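Local coordinates for protein peroxiredoxin PRX1, mitochondrial (Saccharomyces cerevisiae, PDB 5YKJ) that reduces peroxides in yeast mitochondria as a 1-Cys thiol peroxidase, its oxidised cysteine probably being resolved by the glutathione and thioredoxin systems, at residues A[8-13]-A[21-26]; A[14-19]-A[94-99]; A[28-33]-A[130-135]; A[109-114]-A[125-130]; A[156-161]-A[175-180]. One frame throughout, in Å; residues are numbered along the deposited sequence.

Interaction 1 (A[8-13]-A[21-26]); sequences APNFDA and NFYDYL
Asp-12 and Asn-21 form an antiparallel non-hydrogen-bonded pair with CA atoms 4.4 Å apart, and directly after it a helix starts at Phe-22, whose N gives a nearly straight bond to Phe-11 O (3.0 Å). Asparagine suits the N-cap: Asn-21 OD1 takes Asp-24 N on a lone pair and also accepts Asn-10 ND2, while its own ND2 meets Asp-12 OD1 at 3.0 Å from above the carboxylate plane. Asn-10, its CG turned opposite the backbone N (chi1 -163°), lays its amide flat on the Tyr-23 ring, the planes 5° apart and CB above the ring centre. In that position its OD1 accepts from Tyr-23 N (3.1 Å) and from Phe-11 N, which arrive on opposite faces of the amide. Further out, Tyr-23 OH gives a short bond of 2.6 Å to Ala-8 O. With an alanine here instead of Tyr-23, Ala-8 O would probably lose this donor and the Asn-10 amide the flat surface it rests on. Phe-11 and Phe-22 make an offset stack, centroids 4.6 Å apart, and Leu-26 CD1 covers the opposite face of Phe-22. These two rings suit a buried place: Phe-11 packs on Val-104 and Leu-107 of helix 103-107 and on Ile-97 of strand 96-98, and Phe-22 packs on Ile-133 of strand 129-133.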
# COMPACT_ATOMS: atom_id res chain seq x y z
N ALA A 8 1.18 -6.09 10.48
CA ALA A 8 1.98 -6.47 9.36
C ALA A 8 3.26 -7.11 9.93
O ALA A 8 3.99 -6.54 10.61
CB ALA A 8 2.37 -5.25 8.57
N PRO A 9 3.47 -8.38 9.59
CA PRO A 9 4.64 -9.06 10.14
C PRO A 9 5.97 -8.47 9.69
O PRO A 9 6.11 -8.14 8.59
CB PRO A 9 4.56 -10.48 9.58
CG PRO A 9 3.38 -10.54 8.74
CD PRO A 9 2.62 -9.28 8.83
N ASN A 10 6.90 -8.37 10.62
CA ASN A 10 8.21 -7.90 10.30
C ASN A 10 9.04 -9.01 9.65
O ASN A 10 8.77 -10.14 9.81
CB ASN A 10 8.91 -7.41 11.56
CG ASN A 10 10.12 -6.53 11.26
OD1 ASN A 10 10.39 -6.23 10.14
ND2 ASN A 10 10.84 -6.16 12.30
N PHE A 11 10.06 -8.62 8.93
CA PHE A 11 10.90 -9.55 8.25
C PHE A 11 12.22 -8.91 7.89
O PHE A 11 12.31 -7.78 7.86
CB PHE A 11 10.22 -10.15 6.98
CG PHE A 11 9.78 -9.14 5.96
CD1 PHE A 11 10.63 -8.72 4.97
CD2 PHE A 11 8.50 -8.64 5.95
CE1 PHE A 11 10.28 -7.77 4.06
CE2 PHE A 11 8.13 -7.72 5.02
CZ PHE A 11 9.01 -7.29 4.06
N ASP A 12 13.19 -9.75 7.59
CA ASP A 12 14.46 -9.33 7.07
C ASP A 12 14.52 -9.83 5.64
O ASP A 12 14.08 -10.88 5.37
CB ASP A 12 15.64 -9.93 7.84
CG ASP A 12 15.76 -9.38 9.25
OD1 ASP A 12 15.76 -8.24 9.48
OD2 ASP A 12 15.85 -10.18 10.14
N ALA A 13 15.06 -9.04 4.75
CA ALA A 13 15.14 -9.45 3.37
C ALA A 13 16.26 -8.76 2.64
O ALA A 13 16.70 -7.76 3.03
CB ALA A 13 13.85 -9.10 2.64
N ASN A 21 15.44 -4.57 7.27
CA ASN A 21 14.52 -5.09 8.24
C ASN A 21 13.29 -4.23 7.88
O ASN A 21 13.41 -3.09 7.80
CB ASN A 21 14.96 -4.86 9.65
CG ASN A 21 13.89 -5.20 10.64
OD1 ASN A 21 13.14 -4.39 11.05
ND2 ASN A 21 13.80 -6.44 10.93
N PHE A 22 12.14 -4.83 7.67
CA PHE A 22 10.99 -4.10 7.23
C PHE A 22 10.53 -2.98 8.13
O PHE A 22 10.28 -1.94 7.69
CB PHE A 22 9.86 -5.13 7.03
CG PHE A 22 8.59 -4.59 6.38
CD1 PHE A 22 8.63 -3.93 5.19
CD2 PHE A 22 7.37 -4.78 6.95
CE1 PHE A 22 7.52 -3.44 4.63
CE2 PHE A 22 6.21 -4.31 6.36
CZ PHE A 22 6.30 -3.65 5.18
N TYR A 23 10.42 -3.26 9.41
CA TYR A 23 10.00 -2.25 10.35
C TYR A 23 10.98 -1.06 10.39
O TYR A 23 10.59 0.05 10.44
CB TYR A 23 9.80 -2.83 11.77
CG TYR A 23 8.53 -3.61 12.02
CD1 TYR A 23 7.76 -4.05 10.98
CD2 TYR A 23 8.13 -3.88 13.28
CE1 TYR A 23 6.63 -4.77 11.21
CE2 TYR A 23 7.01 -4.59 13.53
CZ TYR A 23 6.24 -5.01 12.49
OH TYR A 23 5.11 -5.70 12.75
N ASP A 24 12.26 -1.38 10.36
CA ASP A 24 13.30 -0.38 10.35
C ASP A 24 13.22 0.45 9.10
O ASP A 24 13.40 1.64 9.15
CB ASP A 24 14.67 -1.04 10.42
CG ASP A 24 15.03 -1.54 11.79
OD1 ASP A 24 14.34 -1.23 12.72
OD2 ASP A 24 15.98 -2.27 11.90
N TYR A 25 12.95 -0.18 7.97
CA TYR A 25 12.84 0.58 6.76
C TYR A 25 11.69 1.57 6.84
O TYR A 25 11.80 2.69 6.44
CB TYR A 25 12.64 -0.35 5.50
CG TYR A 25 12.18 0.40 4.25
CD1 TYR A 25 13.05 1.15 3.53
CD2 TYR A 25 10.89 0.33 3.79
CE1 TYR A 25 12.67 1.84 2.42
CE2 TYR A 25 10.49 1.00 2.68
CZ TYR A 25 11.37 1.77 1.99
OH TYR A 25 10.98 2.46 0.88
N LEU A 26 10.56 1.10 7.32
CA LEU A 26 9.38 1.92 7.42
C LEU A 26 9.52 3.04 8.43
O LEU A 26 9.05 4.07 8.24
CB LEU A 26 8.17 1.08 7.80
CG LEU A 26 7.58 0.15 6.76
CD1 LEU A 26 6.44 -0.63 7.37
CD2 LEU A 26 7.15 0.90 5.52

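Interaction 2 (A[14-19]-A[94-99]); sequences DTTVGK and FPIIGD
Ile-96 N gives its hydrogen to a side chain where a strand would normally offer a carbonyl: the acceptor is Thr-16 OG1, at 3.0 Å. The partner is a tight turn, type I from Thr-15 to Gly-18, laid along the outermost strand 96-98 of the thioredoxin-like sheet, with a single bridge between Thr-15 and Ile-97. Two backbone bonds frame it, Gly-98 N to Asp-14 O (2.9 Å) and Thr-16 N to Ile-96 O (3.2 Å). Threonine suits both turn positions because each OG1 sits between its own N and carbonyl carbon (chi1 77° in Thr-15, 54° in Thr-16), close to the main chain. Thr-15 OG1 accepts from Val-17 N at 3.0 Å, an ST turn, and donates to Gly-18 O at 2.7 Å. Gly-18 has a positive phi at which a CB would press on the carbonyl O of Val-17. On the apolar side Val-17 CG1 packs on Pro-95 CB at 4.0 Å, and Pro-95 in turn touches Tyr-25. At the far end, a water accepts from Asp-14 N and donates to Gly-98 O, 2.8 Å from that oxygen.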
# COMPACT_ATOMS: atom_id res chain seq x y z
N ASP A 14 16.65 -9.39 1.55
CA ASP A 14 17.59 -8.85 0.59
C ASP A 14 16.74 -8.06 -0.42
O ASP A 14 15.72 -8.49 -0.82
CB ASP A 14 18.33 -9.98 -0.11
CG ASP A 14 18.82 -11.01 0.85
OD1 ASP A 14 19.84 -10.75 1.47
OD2 ASP A 14 18.13 -12.05 1.05
N THR A 15 17.21 -6.88 -0.75
CA THR A 15 16.52 -5.99 -1.64
C THR A 15 17.50 -5.23 -2.53
O THR A 15 18.68 -5.31 -2.36
CB THR A 15 15.69 -4.92 -0.90
OG1 THR A 15 16.53 -3.90 -0.41
CG2 THR A 15 14.97 -5.52 0.29
N THR A 16 16.91 -4.47 -3.44
CA THR A 16 17.62 -3.64 -4.39
C THR A 16 18.35 -2.52 -3.70
O THR A 16 19.14 -1.90 -4.32
CB THR A 16 16.72 -3.06 -5.50
OG1 THR A 16 15.63 -2.37 -4.92
CG2 THR A 16 16.26 -4.11 -6.44
N VAL A 17 18.05 -2.26 -2.44
CA VAL A 17 18.76 -1.25 -1.64
C VAL A 17 19.64 -1.84 -0.56
O VAL A 17 20.09 -1.14 0.27
CB VAL A 17 17.90 -0.14 -1.00
CG1 VAL A 17 16.93 0.45 -1.97
CG2 VAL A 17 17.25 -0.55 0.31
N GLY A 18 19.85 -3.13 -0.64
CA GLY A 18 20.61 -3.88 0.33
C GLY A 18 19.72 -4.59 1.33
O GLY A 18 18.53 -4.54 1.22
N LYS A 19 20.30 -5.27 2.29
CA LYS A 19 19.53 -5.93 3.28
C LYS A 19 18.75 -4.95 4.16
O LYS A 19 19.27 -3.99 4.58
CB LYS A 19 20.44 -6.82 4.11
CG LYS A 19 21.07 -7.91 3.29
CD LYS A 19 21.79 -8.94 4.12
CE LYS A 19 22.26 -10.14 3.31
NZ LYS A 19 23.06 -11.04 4.19
N PHE A 94 12.79 3.38 -4.14
CA PHE A 94 12.33 2.46 -3.15
C PHE A 94 12.88 1.09 -3.52
O PHE A 94 13.26 0.82 -4.57
CB PHE A 94 10.80 2.45 -3.08
CG PHE A 94 10.12 2.31 -4.41
CD1 PHE A 94 10.04 1.09 -5.01
CD2 PHE A 94 9.54 3.38 -5.04
CE1 PHE A 94 9.44 0.96 -6.23
CE2 PHE A 94 8.90 3.23 -6.24
CZ PHE A 94 8.87 2.02 -6.85
N PRO A 95 12.90 0.26 -2.49
CA PRO A 95 13.38 -1.09 -2.68
C PRO A 95 12.39 -2.04 -3.32
O PRO A 95 11.24 -1.84 -3.23
CB PRO A 95 13.61 -1.61 -1.26
CG PRO A 95 13.23 -0.54 -0.33
CD PRO A 95 12.48 0.46 -1.09
N ILE A 96 12.94 -3.06 -3.92
CA ILE A 96 12.19 -4.17 -4.40
C ILE A 96 12.81 -5.38 -3.68
O ILE A 96 13.96 -5.59 -3.77
CB ILE A 96 12.21 -4.39 -5.92
CG1 ILE A 96 11.83 -3.09 -6.63
CG2 ILE A 96 11.23 -5.48 -6.29
CD1 ILE A 96 11.67 -3.23 -8.10
N ILE A 97 11.99 -6.13 -2.96
CA ILE A 97 12.43 -7.27 -2.22
C ILE A 97 12.69 -8.50 -3.11
O ILE A 97 11.88 -8.86 -3.87
CB ILE A 97 11.36 -7.66 -1.16
CG1 ILE A 97 11.14 -6.52 -0.15
CG2 ILE A 97 11.68 -8.99 -0.50
CD1 ILE A 97 9.76 -6.55 0.50
N GLY A 98 13.85 -9.11 -2.94
CA GLY A 98 14.16 -10.30 -3.68
C GLY A 98 13.67 -11.53 -2.92
O GLY A 98 14.33 -12.07 -2.12
N ASP A 99 12.47 -11.92 -3.20
CA ASP A 99 11.83 -13.04 -2.55
C ASP A 99 11.92 -14.29 -3.40
O ASP A 99 10.98 -14.86 -3.79
CB ASP A 99 10.38 -12.66 -2.29
CG ASP A 99 9.72 -13.51 -1.21
OD1 ASP A 99 10.41 -13.96 -0.38
OD2 ASP A 99 8.53 -13.65 -1.27
O HOH W 1 15.03 -11.81 0.59

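Interaction 3 (A[28-33]-A[130-135])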
# COMPACT_ATOMS: atom_id res chain seq x y z
N ASP A 28 8.74 5.42 11.21
CA ASP A 28 7.48 5.96 11.63
C ASP A 28 6.62 6.45 10.45
O ASP A 28 5.75 7.21 10.64
CB ASP A 28 7.65 7.12 12.62
CG ASP A 28 8.28 6.71 13.89
OD1 ASP A 28 8.04 5.62 14.38
OD2 ASP A 28 9.07 7.51 14.40
N SER A 29 6.92 6.01 9.25
CA SER A 29 6.18 6.40 8.10
C SER A 29 5.06 5.40 7.82
O SER A 29 5.06 4.33 8.35
CB SER A 29 7.09 6.42 6.89
OG SER A 29 8.03 7.46 6.94
N TRP A 30 4.14 5.79 6.99
CA TRP A 30 3.13 4.87 6.50
C TRP A 30 3.90 4.07 5.43
O TRP A 30 4.92 4.46 4.96
CB TRP A 30 1.95 5.59 5.84
CG TRP A 30 1.00 6.19 6.78
CD1 TRP A 30 1.20 7.28 7.53
CD2 TRP A 30 -0.33 5.77 7.03
NE1 TRP A 30 0.09 7.57 8.27
CE2 TRP A 30 -0.87 6.66 7.96
CE3 TRP A 30 -1.12 4.75 6.55
CZ2 TRP A 30 -2.15 6.51 8.45
CZ3 TRP A 30 -2.42 4.64 7.03
CH2 TRP A 30 -2.91 5.50 7.96
N GLY A 31 3.32 2.95 5.07
CA GLY A 31 3.88 2.10 4.08
C GLY A 31 2.88 1.51 3.08
O GLY A 31 1.79 1.27 3.40
N VAL A 32 3.36 1.31 1.87
CA VAL A 32 2.63 0.63 0.83
C VAL A 32 3.52 -0.53 0.33
O VAL A 32 4.52 -0.30 -0.27
CB VAL A 32 2.19 1.55 -0.31
CG1 VAL A 32 1.49 0.76 -1.39
CG2 VAL A 32 1.23 2.60 0.16
N LEU A 33 3.10 -1.76 0.63
CA LEU A 33 3.80 -2.92 0.17
C LEU A 33 2.99 -3.49 -1.02
O LEU A 33 1.87 -3.84 -0.84
CB LEU A 33 3.97 -3.94 1.28
CG LEU A 33 4.50 -5.33 1.02
CD1 LEU A 33 5.92 -5.28 0.55
CD2 LEU A 33 4.30 -6.23 2.23
N VAL A 130 -1.70 -5.68 -2.38
CA VAL A 130 -1.17 -4.41 -1.97
C VAL A 130 -1.66 -4.18 -0.54
O VAL A 130 -2.78 -4.29 -0.28
CB VAL A 130 -1.61 -3.21 -2.86
CG1 VAL A 130 -1.04 -1.89 -2.33
CG2 VAL A 130 -1.09 -3.39 -4.26
N PHE A 131 -0.73 -3.90 0.35
CA PHE A 131 -1.05 -3.65 1.73
C PHE A 131 -0.68 -2.21 2.13
O PHE A 131 0.41 -1.83 1.92
CB PHE A 131 -0.25 -4.62 2.65
CG PHE A 131 -0.39 -6.09 2.32
CD1 PHE A 131 0.37 -6.70 1.34
CD2 PHE A 131 -1.28 -6.88 3.02
CE1 PHE A 131 0.23 -8.02 1.06
CE2 PHE A 131 -1.40 -8.23 2.71
CZ PHE A 131 -0.63 -8.77 1.77
N VAL A 132 -1.63 -1.45 2.66
CA VAL A 132 -1.37 -0.12 3.16
C VAL A 132 -1.19 -0.28 4.66
O VAL A 132 -2.06 -0.76 5.31
CB VAL A 132 -2.53 0.78 2.88
CG1 VAL A 132 -2.27 2.17 3.43
CG2 VAL A 132 -2.78 0.83 1.40
N ILE A 133 -0.02 0.11 5.14
CA ILE A 133 0.38 -0.06 6.54
C ILE A 133 0.64 1.26 7.26
O ILE A 133 1.25 2.12 6.74
CB ILE A 133 1.62 -0.91 6.55
CG1 ILE A 133 1.29 -2.22 5.87
CG2 ILE A 133 2.18 -1.15 7.94
CD1 ILE A 133 2.49 -3.04 5.48
N ASP A 134 0.08 1.37 8.45
CA ASP A 134 0.25 2.57 9.21
C ASP A 134 1.57 2.59 9.99
O ASP A 134 2.28 1.68 10.01
CB ASP A 134 -1.00 2.93 10.02
CG ASP A 134 -1.19 2.06 11.28
OD1 ASP A 134 -0.28 1.40 11.70
OD2 ASP A 134 -2.29 2.12 11.77
N PRO A 135 1.84 3.73 10.63
CA PRO A 135 3.08 3.92 11.40
C PRO A 135 3.23 2.98 12.59
O PRO A 135 4.29 2.77 13.03
CB PRO A 135 3.02 5.39 11.83
CG PRO A 135 2.18 6.05 10.80
CD PRO A 135 1.17 5.01 10.36
O HOH W 2 5.63 4.72 14.61
O HOH W 3 5.04 1.80 9.59
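Val-32 CG1 and Val-130 CG1 meet at 3.8 Å, each turned opposite its own backbone N, on the face of the sheet that also carries Val-132. Val-32 and Val-132 are a non-hydrogen-bonded pair between antiparallel strands; the flanking pairs, Gly-31 with Ile-133 and Leu-33 with Phe-131, are hydrogen-bonded, and the side chains of Ile-133, Leu-33 and Phe-131 are on the other face. There Leu-33 and Phe-131 lie side by side, CD2 to CD1 4.1 Å, while glycine suits position 31 because Leu-26 packs directly on its CA. The four backbone bonds are regular, and Ile-133 N to Gly-31 O (2.8 Å) is almost perfectly straight. Where the strands end, Trp-30 lies flat against Asp-134 and Pro-135: Pro-135 CD stands 3.5 Å from the centroid of its five-membered ring, and Asp-134 CB 3.8 Å from that of the six-membered ring, both over the same face. The Asp-134 carboxylate stands nearly perpendicular to the indole and serves Lys-138 N and Arg-140. At the polar rim two waters replace direct bonds, one donating to Ser-29 O and Asp-134 O, the other to Asp-28 OD1 (2.6 Å) and Pro-135 O. The strands sit inside the sheet, between strands 63-69 and 139-144; Leu-163 of helix 153-169 packs on Trp-30 and Val-132, and Tyr-108 touches Leu-33 and Phe-131 on the other face.

Interaction 4 (A[109-114]-A[125-130]); sequences DMVDAE and KTVRSV
Thr-126 OG1 donates to Met-110 O at 2.6 Å, nearly in line with the carbonyl bond, and this is the strong polar link of the contact. Threonine suits the place because its hydroxyl, tucked between its own N and carbonyl carbon (chi1 50°), is directed at the neighbouring main chain. A second, weak hydrogen bond runs from Ser-129 N to Met-110 SD at 3.7 Å. The apolar contacts lie around it. Met-110 runs out extended at chi2, which sets SD 3.7 Å from Ser-129 CB, and the bend at chi3 (-76°) turns CE to Val-127 CG1 (4.2 Å); a flexible thioether fits this irregular surface. The other branch of Val-127, CG2, packs on Val-111 CG1 at 3.7 Å. In the backbone, Asp-109 is the C-prime residue of a Schellman motif that ends the preceding helix, and Val-127 centres an inverse gamma turn leading into strand 129-133. Ser-129 OG itself is bonded to Thr-144 of the adjacent strand, and Arg-128 pairs with Glu-47. Across the contact no charged pair takes part: one short hydroxyl bond fixes Met-110 O, while the sulfur and two valines fill the buried side, so the cohesion there is probably mainly dispersive.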
# COMPACT_ATOMS: atom_id res chain seq x y z
N ASP A 109 0.71 -14.33 3.40
CA ASP A 109 -0.43 -15.16 3.05
C ASP A 109 -0.86 -15.19 1.58
O ASP A 109 -1.94 -15.56 1.28
CB ASP A 109 -1.64 -14.81 3.93
CG ASP A 109 -1.49 -15.30 5.37
OD1 ASP A 109 -0.83 -16.25 5.63
OD2 ASP A 109 -2.09 -14.71 6.24
N MET A 110 0.05 -14.80 0.71
CA MET A 110 -0.25 -14.81 -0.70
C MET A 110 -0.04 -16.15 -1.40
O MET A 110 -0.54 -16.34 -2.46
CB MET A 110 0.50 -13.73 -1.42
CG MET A 110 0.03 -12.40 -0.96
SD MET A 110 0.92 -11.02 -1.80
CE MET A 110 2.53 -10.98 -0.97
N VAL A 111 0.68 -17.06 -0.75
CA VAL A 111 0.90 -18.40 -1.25
C VAL A 111 0.81 -19.36 -0.05
O VAL A 111 0.97 -18.94 1.03
CB VAL A 111 2.22 -18.61 -1.98
CG1 VAL A 111 2.24 -17.84 -3.27
CG2 VAL A 111 3.41 -18.24 -1.12
N ASP A 112 0.56 -20.62 -0.30
CA ASP A 112 0.45 -21.63 0.73
C ASP A 112 1.68 -22.46 0.98
O ASP A 112 1.65 -23.36 1.77
CB ASP A 112 -0.73 -22.53 0.47
CG ASP A 112 -2.04 -21.79 0.53
OD1 ASP A 112 -2.33 -21.17 1.53
OD2 ASP A 112 -2.70 -21.82 -0.43
N ALA A 113 2.75 -22.14 0.31
CA ALA A 113 4.01 -22.82 0.53
C ALA A 113 5.19 -21.89 0.25
O ALA A 113 5.10 -21.08 -0.56
CB ALA A 113 4.13 -24.03 -0.37
N GLU A 114 6.29 -22.13 0.92
CA GLU A 114 7.51 -21.38 0.68
C GLU A 114 8.61 -22.37 0.34
O GLU A 114 8.45 -23.54 0.51
CB GLU A 114 7.92 -20.57 1.89
CG GLU A 114 8.09 -21.43 3.11
CD GLU A 114 8.54 -20.71 4.34
OE1 GLU A 114 8.45 -21.35 5.36
OE2 GLU A 114 8.96 -19.60 4.28
N LYS A 125 0.35 -16.60 -9.19
CA LYS A 125 -0.61 -15.64 -9.67
C LYS A 125 -1.25 -14.85 -8.56
O LYS A 125 -1.74 -13.81 -8.81
CB LYS A 125 -1.72 -16.34 -10.47
CG LYS A 125 -1.23 -16.88 -11.79
CD LYS A 125 -2.30 -17.62 -12.55
CE LYS A 125 -2.77 -18.87 -11.84
NZ LYS A 125 -3.16 -20.06 -12.69
N THR A 126 -1.23 -15.41 -7.37
CA THR A 126 -1.83 -14.74 -6.22
C THR A 126 -0.91 -13.75 -5.51
O THR A 126 -1.32 -13.10 -4.60
CB THR A 126 -2.38 -15.76 -5.21
OG1 THR A 126 -1.39 -16.72 -4.93
CG2 THR A 126 -3.54 -16.51 -5.77
N VAL A 127 0.32 -13.66 -5.97
CA VAL A 127 1.29 -12.73 -5.35
C VAL A 127 1.09 -11.36 -5.96
O VAL A 127 1.83 -10.89 -6.72
CB VAL A 127 2.70 -13.23 -5.51
CG1 VAL A 127 3.66 -12.30 -4.78
CG2 VAL A 127 2.80 -14.61 -4.91
N ARG A 128 -0.04 -10.80 -5.60
CA ARG A 128 -0.50 -9.58 -6.18
C ARG A 128 -1.19 -8.60 -5.24
O ARG A 128 -1.81 -7.70 -5.68
CB ARG A 128 -1.51 -9.92 -7.29
CG ARG A 128 -0.91 -10.22 -8.64
CD ARG A 128 -0.27 -8.99 -9.25
NE ARG A 128 -1.24 -8.06 -9.79
CZ ARG A 128 -0.96 -6.87 -10.29
NH1 ARG A 128 0.27 -6.45 -10.34
NH2 ARG A 128 -1.90 -6.10 -10.76
N SER A 129 -1.07 -8.84 -3.97
CA SER A 129 -1.70 -7.97 -3.01
C SER A 129 -0.94 -6.69 -2.75
O SER A 129 0.21 -6.64 -2.87
CB SER A 129 -1.98 -8.70 -1.70
OG SER A 129 -2.78 -9.81 -1.90
N VAL A 130 -1.70 -5.68 -2.38
CA VAL A 130 -1.17 -4.41 -1.97
C VAL A 130 -1.66 -4.18 -0.54
O VAL A 130 -2.78 -4.29 -0.28
CB VAL A 130 -1.61 -3.21 -2.86
CG1 VAL A 130 -1.04 -1.89 -2.33
CG2 VAL A 130 -1.09 -3.39 -4.26

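Interaction 5 (A[156-161]-A[175-180]); sequences VLRVID and INWQPA
Arg-158 NH1 gives its hydrogen to Trp-177 O at 2.9 Å, arriving on a lone pair in the carbonyl plane, with the oxygen close to the plane of the guanidinium and at its edge. Arginine suits the task because its chain is long enough to leave the helix and reach the loop. The extended first half of that chain, with CG opposite the backbone N (chi1 -168°), lays CD 3.2 Å from Trp-177 O, and the bend at chi3 (67°) then turns the guanidinium so that NH1 meets the same oxygen. Arg-158 NE has a salt bridge with Glu-155 one turn earlier, which probably steadies the guanidinium. Gln-178 crosses the arginine chain at about a right angle and sets NE2 3.5 Å from Arg-158 CD. A leucine in place of Arg-158 is likely to leave Trp-177 O without this donor and Glu-155 without its charged mate, loosening the loop from the helix. The indole of Trp-177 comes in beside the helix backbone, its CZ3 4.1 Å from Asp-161 C, while Pro-179 N lies over one of its faces. The large flat ring suits this place, since it also spans to Ala-162 and Leu-165. Asp-161 touches the loop loosely, OD2 lying 3.9 Å from Pro-179 CG, and its charge is answered by Arg-61. The arrangement is a loop folded back on the helix 153-169 it has just left, at the passage from the thioredoxin-like domain to the C-terminal domain of 1-Cys peroxiredoxins.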
# COMPACT_ATOMS: atom_id res chain seq x y z
N VAL A 156 -4.85 4.60 -4.88
CA VAL A 156 -4.00 4.33 -3.74
C VAL A 156 -3.76 5.64 -2.97
O VAL A 156 -3.80 5.66 -1.82
CB VAL A 156 -2.64 3.72 -4.19
CG1 VAL A 156 -1.63 3.68 -3.04
CG2 VAL A 156 -2.85 2.36 -4.82
N LEU A 157 -3.52 6.72 -3.68
CA LEU A 157 -3.34 7.98 -3.02
C LEU A 157 -4.64 8.46 -2.33
O LEU A 157 -4.59 9.06 -1.31
CB LEU A 157 -2.80 9.04 -3.98
CG LEU A 157 -1.34 8.93 -4.45
CD1 LEU A 157 -1.11 9.75 -5.72
CD2 LEU A 157 -0.38 9.31 -3.35
N ARG A 158 -5.77 8.21 -2.96
CA ARG A 158 -7.04 8.64 -2.40
C ARG A 158 -7.32 7.97 -1.05
O ARG A 158 -7.68 8.61 -0.11
CB ARG A 158 -8.19 8.39 -3.40
CG ARG A 158 -9.51 9.08 -3.04
CD ARG A 158 -10.71 8.57 -3.83
NE ARG A 158 -11.05 7.21 -3.52
CZ ARG A 158 -11.83 6.87 -2.52
NH1 ARG A 158 -12.41 7.80 -1.76
NH2 ARG A 158 -12.05 5.61 -2.28
N VAL A 159 -7.12 6.68 -0.99
CA VAL A 159 -7.31 5.98 0.24
C VAL A 159 -6.31 6.36 1.32
O VAL A 159 -6.63 6.32 2.41
CB VAL A 159 -7.50 4.46 0.11
CG1 VAL A 159 -8.60 4.19 -0.86
CG2 VAL A 159 -6.21 3.77 -0.28
N ILE A 160 -5.09 6.66 0.92
CA ILE A 160 -4.10 7.07 1.88
C ILE A 160 -4.59 8.40 2.51
O ILE A 160 -4.52 8.58 3.68
CB ILE A 160 -2.70 7.26 1.26
CG1 ILE A 160 -2.04 5.91 1.01
CG2 ILE A 160 -1.78 8.01 2.23
CD1 ILE A 160 -0.92 5.99 -0.00
N ASP A 161 -5.08 9.27 1.64
CA ASP A 161 -5.55 10.54 2.14
C ASP A 161 -6.74 10.38 3.11
O ASP A 161 -6.81 11.01 4.09
CB ASP A 161 -5.91 11.47 0.99
CG ASP A 161 -4.68 12.05 0.28
OD1 ASP A 161 -3.66 12.04 0.84
OD2 ASP A 161 -4.82 12.48 -0.80
N ILE A 175 -18.49 7.15 0.21
CA ILE A 175 -18.17 6.63 -1.07
C ILE A 175 -17.73 7.78 -1.99
O ILE A 175 -18.26 8.83 -1.97
CB ILE A 175 -19.43 5.96 -1.69
CG1 ILE A 175 -19.12 5.23 -2.98
CG2 ILE A 175 -20.48 7.02 -1.97
CD1 ILE A 175 -18.65 3.81 -2.73
N ASN A 176 -16.70 7.51 -2.75
CA ASN A 176 -16.18 8.40 -3.74
C ASN A 176 -15.61 9.71 -3.23
O ASN A 176 -15.45 10.60 -3.98
CB ASN A 176 -17.30 8.65 -4.70
CG ASN A 176 -17.65 7.45 -5.55
OD1 ASN A 176 -16.90 6.55 -5.70
ND2 ASN A 176 -18.86 7.46 -6.07
N TRP A 177 -15.27 9.76 -1.96
CA TRP A 177 -14.73 10.95 -1.36
C TRP A 177 -13.44 11.43 -1.97
O TRP A 177 -12.57 10.68 -2.23
CB TRP A 177 -14.49 10.73 0.15
CG TRP A 177 -13.83 11.84 0.87
CD1 TRP A 177 -14.43 12.90 1.42
CD2 TRP A 177 -12.44 11.98 1.13
NE1 TRP A 177 -13.53 13.67 2.02
CE2 TRP A 177 -12.29 13.15 1.85
CE3 TRP A 177 -11.32 11.23 0.83
CZ2 TRP A 177 -11.06 13.59 2.27
CZ3 TRP A 177 -10.14 11.67 1.22
CH2 TRP A 177 -10.00 12.83 1.95
N GLN A 178 -13.34 12.73 -2.14
CA GLN A 178 -12.12 13.34 -2.54
C GLN A 178 -11.78 14.37 -1.48
O GLN A 178 -12.61 14.91 -0.85
CB GLN A 178 -12.23 14.06 -3.87
CG GLN A 178 -12.32 13.17 -5.10
CD GLN A 178 -11.10 12.32 -5.38
OE1 GLN A 178 -10.02 12.64 -5.02
NE2 GLN A 178 -11.32 11.22 -6.02
N PRO A 179 -10.51 14.65 -1.32
CA PRO A 179 -10.09 15.66 -0.37
C PRO A 179 -10.77 16.99 -0.72
O PRO A 179 -10.95 17.31 -1.84
CB PRO A 179 -8.59 15.76 -0.60
CG PRO A 179 -8.21 14.38 -1.03
CD PRO A 179 -9.36 13.87 -1.82
N ALA A 180 -11.17 17.65 0.36
CA ALA A 180 -11.92 18.90 0.53
C ALA A 180 -13.41 18.63 0.52
O ALA A 180 -14.16 19.49 0.80
CB ALA A 180 -11.57 20.05 -0.43

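How the interactions relate
From the N terminus, interaction 1 closes a short loop between 8-13 and 21-26. Segment 14-19 lies within that loop and reaches out to strand 96-98, so interaction 2 crosses interaction 1. Interaction 3 spans about a hundred residues, joining strands 30-36 and 129-133, and it crosses interaction 2, because 94-99 falls between its two segments. Within the same span, interaction 4 closes the excursion after helix 103-107 and hands over to interaction 3 at Val-130, which they share. Interaction 5 follows in series and folds the linker back on helix 153-169, where Ile-160 touches Val-32. The first four thus tie the N-terminal segment and the loops to one central sheet, and the fifth leads toward the C-terminal domain.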